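Local coordinates for protein transcriptional activator HlyU (Vibrio cholerae, PDB 4K2E) that activates transcription of the hemolysin gene hlyA by binding DNA, and may promote other virulence determinants and act both positively and negatively, at residues V26-A31 and D75-T80. Numbering follows the deposited sequence.
Sequences VVLLKA and DGLVNT
Leu-77 reaches out of the turn after a helix and sets its two methyls against Ala-31 and Leu-28, about one helical turn apart on one face of helix 16-32. Its CD1 meets the methyl of Ala-31, with CB at 3.6 Å, while CD2 sits 3.7 Å from CD1 of Leu-28 and also brushes Ala-31 CB. Although the CB of Leu-28 points away from the turn, CG lies anti to the backbone N (chi1 174°), and the rotation at chi2 (82°) then brings CD1 back to meet Leu-77.

Val-27 and Asp-75 meet alongside this apolar pairing. CG1 of Val-27 packs against the carboxylate carbon of Asp-75, 4.0 Å from CG, the two side chains crossing at a slant. No direct hydrogen bond joins the segments; a water takes that part, donating to the carbonyl O of Val-27 (2.9 Å) and, in a short bond, to OD2 of Asp-75 (2.5 Å). The same carbonyl accepts the helical bond from Ala-31 N, so two donors share one oxygen.

Gly-76, with its positive phi (83°), closes a Schellman motif and turns the chain from helix 62-74 toward strand 78-83. Further out, Trp-71 of that helix packs on Ala-31, and Val-96 of helix 94-108 touches both leucines. Leu-28 also packs on Tyr-107 of the second subunit, which sets this apolar cluster beside the dimer interface. The contact thus joins the N-terminal helix to the junction between helix 62-74, in which the predicted helix-turn-helix ends, and the first strand of the wing, as in the winged-helix fold of the ArsR family.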
# COMPACT_ATOMS: atom_id res chain seq x y z
N VAL A 26 3.24 -6.93 -2.17
CA VAL A 26 2.55 -6.28 -3.26
C VAL A 26 1.13 -6.84 -3.42
O VAL A 26 0.21 -6.11 -3.77
CB VAL A 26 3.36 -6.36 -4.58
CG1 VAL A 26 2.50 -6.01 -5.76
CG2 VAL A 26 4.56 -5.39 -4.52
N VAL A 27 0.93 -8.13 -3.15
CA VAL A 27 -0.44 -8.66 -3.11
C VAL A 27 -1.28 -7.85 -2.13
O VAL A 27 -2.40 -7.39 -2.44
CB VAL A 27 -0.51 -10.13 -2.67
CG1 VAL A 27 -2.01 -10.54 -2.48
CG2 VAL A 27 0.18 -11.00 -3.69
N LEU A 28 -0.71 -7.66 -0.94
CA LEU A 28 -1.42 -6.86 0.04
C LEU A 28 -1.68 -5.42 -0.41
O LEU A 28 -2.78 -4.89 -0.27
CB LEU A 28 -0.64 -6.85 1.33
CG LEU A 28 -1.23 -5.92 2.38
CD1 LEU A 28 -2.37 -6.63 3.12
CD2 LEU A 28 -0.11 -5.48 3.34
N LEU A 29 -0.65 -4.78 -0.97
CA LEU A 29 -0.76 -3.39 -1.41
C LEU A 29 -1.78 -3.22 -2.54
O LEU A 29 -2.52 -2.23 -2.57
CB LEU A 29 0.64 -2.84 -1.83
CG LEU A 29 1.61 -2.81 -0.64
CD1 LEU A 29 3.06 -2.73 -1.08
CD2 LEU A 29 1.27 -1.60 0.21
N LYS A 30 -1.79 -4.16 -3.48
CA LYS A 30 -2.71 -4.11 -4.61
C LYS A 30 -4.15 -4.28 -4.09
O LYS A 30 -5.06 -3.62 -4.59
CB LYS A 30 -2.40 -5.21 -5.63
CG LYS A 30 -1.15 -4.95 -6.48
CD LYS A 30 -0.98 -5.94 -7.61
CE LYS A 30 0.16 -5.54 -8.52
NZ LYS A 30 0.65 -6.67 -9.36
N ALA A 31 -4.33 -5.11 -3.07
CA ALA A 31 -5.69 -5.25 -2.52
C ALA A 31 -6.12 -3.95 -1.81
O ALA A 31 -7.28 -3.52 -1.94
CB ALA A 31 -5.83 -6.49 -1.63
N ASP A 75 -7.99 -12.47 -1.42
CA ASP A 75 -6.59 -12.25 -1.07
C ASP A 75 -6.28 -12.35 0.41
O ASP A 75 -5.15 -12.13 0.83
CB ASP A 75 -6.08 -10.94 -1.67
CG ASP A 75 -5.89 -11.05 -3.14
OD1 ASP A 75 -5.70 -12.19 -3.58
OD2 ASP A 75 -5.96 -10.04 -3.87
N GLY A 76 -7.29 -12.68 1.21
CA GLY A 76 -7.09 -12.99 2.61
C GLY A 76 -7.00 -11.82 3.56
O GLY A 76 -6.39 -11.94 4.62
N LEU A 77 -7.61 -10.68 3.21
CA LEU A 77 -7.46 -9.47 4.02
C LEU A 77 -8.60 -9.38 5.05
O LEU A 77 -8.58 -8.56 5.97
CB LEU A 77 -7.46 -8.23 3.16
CG LEU A 77 -6.08 -7.96 2.49
CD1 LEU A 77 -5.94 -8.70 1.21
CD2 LEU A 77 -5.92 -6.49 2.28
N VAL A 78 -9.59 -10.24 4.87
CA VAL A 78 -10.84 -10.12 5.60
C VAL A 78 -11.38 -11.51 5.95
O VAL A 78 -11.17 -12.47 5.21
CB VAL A 78 -11.75 -9.31 4.67
CG1 VAL A 78 -12.93 -10.05 4.24
CG2 VAL A 78 -11.92 -7.88 5.15
N ASN A 79 -12.02 -11.64 7.12
CA ASN A 79 -12.70 -12.87 7.51
C ASN A 79 -14.21 -12.65 7.59
O ASN A 79 -14.67 -11.52 7.81
CB ASN A 79 -12.24 -13.36 8.89
CG ASN A 79 -10.82 -13.90 8.88
OD1 ASN A 79 -10.40 -14.61 7.96
ND2 ASN A 79 -10.07 -13.57 9.92
N THR A 80 -14.96 -13.73 7.42
CA THR A 80 -16.41 -13.62 7.48
C THR A 80 -17.03 -14.56 8.48
O THR A 80 -16.49 -15.62 8.76
CB THR A 80 -17.07 -13.94 6.14
OG1 THR A 80 -16.62 -15.21 5.67
CG2 THR A 80 -16.72 -12.88 5.13
O HOH W 1 -4.22 -8.30 -4.44